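Side-chain contacts in VompD (Bartonella quintana, PDB 4LGO), which probably mediates adhesion of the bacterium to host surfaces as a trimeric autotransporter of the outer membrane, seen here as an N-terminal domain of its exposed part: residues A[47-50]-A[51-54]; A[122-125]-A[126-129]. All coordinates share one frame; numbering follows the deposited sequence.

Interaction 1: A[47-50]-A[51-54]; sequences EGNE and DSKN
In Asn-49, CG is anti to the backbone N (chi1 -177°) and lies beside the carbonyl carbon. This turns the amide forward along the chain, and Asn-49 OD1 accepts from Asp-51 N at 2.9 Å, with the donor above the plane of the amide carbonyl. In Ser-52, OG sits between its own N and carbonyl carbon (chi1 73°), which directs it back to the backbone carbonyl of Asn-49. The distance from Ser-52 OG to Asn-49 O is 2.7 Å. The hydroxyl donates and lies in the carbonyl plane. Ser-52 N also donates to Asn-49 O, at 3.1 Å, but from well above that plane. One carbonyl oxygen is thus gripped by the amide and the hydroxyl of a single residue.

The backbone bond closes a type I beta turn from Asn-49 to Ser-52, with Glu-50 and Asp-51 at its corners. The turn lies in the loop between strand 37-42 and strand 55-59. The side chain of Asp-51 crosses that of Asn-49 at about a right angle, with Asp-51 CB 3.4 Å from Asn-49 OD1.

Glu-50 and Lys-53 run side by side and point the same way. They join in a salt bridge between Glu-50 OE2 and Lys-53 NZ; at 3.2 Å its hydrogen bond is weak. A water donates to Glu-50 O at 2.9 Å and accepts from Lys-53 N at 3.0 Å, so it links the backbones of the same two residues. Glu-46, earlier in the loop, holds the side chains of Ser-52 and Asn-49: its N bonds to Ser-52 OG, and its OE1 to Asn-49 ND2. Lys-53 also packs on Asn-25 of the second subunit.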
loop_
_atom_site.group_PDB
_atom_site.type_symbol
_atom_site.label_atom_id
_atom_site.label_comp_id
_atom_site.label_asym_id
_atom_site.label_seq_id
_atom_site.Cartn_x
_atom_site.Cartn_y
_atom_site.Cartn_z
ATOM N N GLU A 47 10.277 -3.865 16.101
ATOM C CA GLU A 47 10.630 -4.354 17.463
ATOM C C GLU A 47 10.351 -3.444 18.658
ATOM O O GLU A 47 9.669 -3.849 19.614
ATOM C CB GLU A 47 12.123 -4.714 17.508
ATOM N N GLY A 48 10.913 -2.238 18.625
ATOM C CA GLY A 48 10.863 -1.330 19.778
ATOM C C GLY A 48 9.851 -0.199 19.685
ATOM O O GLY A 48 9.765 0.625 20.595
ATOM N N ASN A 49 9.079 -0.176 18.595
ATOM C CA ASN A 49 8.167 0.916 18.284
ATOM C C ASN A 49 6.747 0.491 18.624
ATOM O O ASN A 49 6.091 -0.271 17.877
ATOM C CB ASN A 49 8.272 1.281 16.791
ATOM C CG ASN A 49 7.397 2.461 16.400
ATOM O OD1 ASN A 49 6.625 2.969 17.203
ATOM N ND2 ASN A 49 7.534 2.913 15.151
ATOM N N GLU A 50 6.278 0.996 19.757
ATOM C CA GLU A 50 4.927 0.733 20.242
ATOM C C GLU A 50 3.841 1.192 19.276
ATOM O O GLU A 50 2.735 0.629 19.263
ATOM C CB GLU A 50 4.724 1.418 21.609
ATOM C CG GLU A 50 3.654 0.758 22.463
ATOM C CD GLU A 50 3.985 -0.678 22.824
ATOM O OE1 GLU A 50 5.196 -1.037 22.867
ATOM O OE2 GLU A 50 3.030 -1.444 23.065
ATOM N N ASP A 51 4.153 2.191 18.452
ATOM C CA ASP A 51 3.193 2.728 17.500
ATOM C C ASP A 51 3.195 1.980 16.146
ATOM O O ASP A 51 2.600 2.457 15.193
ATOM C CB ASP A 51 3.471 4.209 17.253
ATOM C CG ASP A 51 3.360 5.050 18.521
ATOM O OD1 ASP A 51 2.800 4.560 19.535
ATOM O OD2 ASP A 51 3.846 6.197 18.495
ATOM N N SER A 52 3.851 0.825 16.070
ATOM C CA SER A 52 3.970 0.103 14.808
ATOM C C SER A 52 3.105 -1.175 14.695
ATOM O O SER A 52 3.429 -2.053 13.902
ATOM C CB SER A 52 5.431 -0.259 14.564
ATOM O OG SER A 52 5.838 -1.305 15.436
ATOM N N LYS A 53 2.002 -1.281 15.437
ATOM C CA LYS A 53 1.122 -2.467 15.316
ATOM C C LYS A 53 0.198 -2.259 14.116
ATOM O O LYS A 53 -0.661 -1.374 14.141
ATOM C CB LYS A 53 0.290 -2.661 16.609
ATOM C CG LYS A 53 1.158 -2.808 17.844
ATOM C CD LYS A 53 0.343 -2.857 19.141
ATOM C CE LYS A 53 1.266 -2.624 20.328
ATOM N NZ LYS A 53 0.531 -2.818 21.607
ATOM N N ASN A 54 0.408 -3.042 13.056
ATOM C CA ASN A 54 -0.337 -2.894 11.836
ATOM C C ASN A 54 -1.829 -3.078 12.016
ATOM O O ASN A 54 -2.590 -2.360 11.376
ATOM C CB ASN A 54 0.129 -3.896 10.771
ATOM C CG ASN A 54 1.416 -3.506 10.101
ATOM O OD1 ASN A 54 1.742 -2.339 9.988
ATOM N ND2 ASN A 54 2.184 -4.512 9.664
HETATM O O HOH W 1 0.620 0.575 17.277
#

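Interaction 2: A[122-125]-A[126-129]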
loop_
_atom_site.group_PDB
_atom_site.type_symbol
_atom_site.label_atom_id
_atom_site.label_comp_id
_atom_site.label_asym_id
_atom_site.label_seq_id
_atom_site.Cartn_x
_atom_site.Cartn_y
_atom_site.Cartn_z
ATOM N N ALA A 122 14.425 17.461 -16.735
ATOM C CA ALA A 122 14.134 16.908 -18.043
ATOM C C ALA A 122 13.741 18.029 -18.995
ATOM O O ALA A 122 13.223 19.055 -18.560
ATOM C CB ALA A 122 12.990 15.909 -17.958
ATOM N N VAL A 123 13.968 17.807 -20.285
ATOM C CA VAL A 123 13.484 18.734 -21.318
ATOM C C VAL A 123 12.341 18.123 -22.116
ATOM O O VAL A 123 12.229 16.899 -22.268
ATOM C CB VAL A 123 14.593 19.191 -22.274
ATOM C CG1 VAL A 123 15.601 20.060 -21.530
ATOM C CG2 VAL A 123 15.262 18.022 -22.913
ATOM N N ASN A 124 11.489 18.994 -22.655
ATOM C CA ASN A 124 10.428 18.534 -23.500
ATOM C C ASN A 124 10.675 18.907 -24.977
ATOM O O ASN A 124 11.661 19.583 -25.337
ATOM C CB ASN A 124 9.066 18.981 -22.966
ATOM C CG ASN A 124 8.912 20.487 -22.918
ATOM O OD1 ASN A 124 9.426 21.210 -23.776
ATOM N ND2 ASN A 124 8.159 20.961 -21.954
ATOM N N VAL A 125 9.815 18.369 -25.819
ATOM C CA VAL A 125 9.872 18.580 -27.244
ATOM C C VAL A 125 9.822 20.060 -27.574
ATOM O O VAL A 125 10.535 20.497 -28.478
ATOM C CB VAL A 125 8.745 17.825 -27.955
ATOM C CG1 VAL A 125 8.617 18.254 -29.416
ATOM C CG2 VAL A 125 8.978 16.310 -27.829
ATOM N N SER A 126 9.009 20.833 -26.853
ATOM C CA SER A 126 8.961 22.298 -27.134
ATOM C C SER A 126 10.340 22.955 -26.992
ATOM O O SER A 126 10.710 23.855 -27.749
ATOM C CB SER A 126 7.931 23.024 -26.255
ATOM O OG SER A 126 8.433 23.361 -24.970
ATOM N N GLN A 127 11.120 22.462 -26.035
ATOM C CA GLN A 127 12.434 22.986 -25.797
ATOM C C GLN A 127 13.401 22.536 -26.884
ATOM O O GLN A 127 14.252 23.320 -27.284
ATOM C CB GLN A 127 12.908 22.580 -24.382
ATOM C CG GLN A 127 12.098 23.271 -23.301
ATOM C CD GLN A 127 12.526 22.879 -21.905
ATOM O OE1 GLN A 127 12.299 21.746 -21.468
ATOM N NE2 GLN A 127 13.096 23.836 -21.183
ATOM N N LEU A 128 13.279 21.282 -27.338
ATOM C CA LEU A 128 14.082 20.764 -28.462
ATOM C C LEU A 128 13.771 21.573 -29.717
ATOM O O LEU A 128 14.684 21.987 -30.425
ATOM C CB LEU A 128 13.849 19.269 -28.685
ATOM C CG LEU A 128 14.593 18.612 -29.849
ATOM C CD1 LEU A 128 16.094 18.788 -29.688
ATOM C CD2 LEU A 128 14.224 17.149 -30.015
ATOM N N ASN A 129 12.486 21.877 -29.932
ATOM C CA ASN A 129 12.080 22.752 -31.044
ATOM C C ASN A 129 12.614 24.194 -30.913
ATOM O O ASN A 129 12.998 24.797 -31.932
ATOM C CB ASN A 129 10.551 22.765 -31.231
ATOM C CG ASN A 129 10.012 21.431 -31.718
ATOM O OD1 ASN A 129 10.752 20.605 -32.262
ATOM N ND2 ASN A 129 8.712 21.224 -31.554
#
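A capping box starts helix 125-134, in the coiled stalk region of this trimeric adhesin. Asn-124 is the N-cap and Gln-127 its partner, and each side chain bonds to the other's backbone amide. Asn-124 OD1 accepts from Gln-127 N at 3.1 Å, with the donor nearly along the C=O axis. In return Gln-127 OE1 accepts from Asn-124 N, also at 3.1 Å, in the carbonyl plane and on a lone pair. The two amide planes are 60° apart. Asn-124 CG lies between its own N and carbonyl carbon (chi1 62°), which swings OD1 over the first turn. There Asn-124 OD1 takes a second donor, Ser-126 OG, at 2.7 Å and tilted 30° from the carbonyl plane.

Gln-127 OE1 also rests on Val-123, 3.5 Å from Val-123 CB. The helix proper begins with Leu-128 N to Asn-124 O and Asn-129 N to Val-125 O, the latter at 2.8 Å. The side chains of Val-125 and Asn-129 run alongside each other, Val-125 CG1 to Asn-129 ND2 at 3.7 Å.

The amide nitrogens of the two box residues are tied to the preceding chain: Gln-127 NE2 to Gly-116 O, and Asn-124 ND2 to Asn-115 OD1 and to Val-113 O of strand 108-113. Val-123 packs on Val-123 of the third subunit and Leu-128 on Leu-128 of the second. Ala-122 packs on Ile-110, in strand 108-113 of the third subunit.

In the fold
Both contacts are local and centre on an asparagine that grips the chain just ahead of it. Interaction 1 lies at the surface, in a loop between two strands, and has a salt bridge and a bridging water. Interaction 2 is buried among the three subunits, and its direct contacts are bonds between neutral polar groups, with apolar packing beside them. In 47-54 the asparagine backbone oxygen takes two donors; in 122-129 the side-chain oxygen does, at a helix start. The two share no strand or helix. They lie on opposite sides of the chain's centre, their own centres 48 Å apart and their nearest atoms about 35 Å apart.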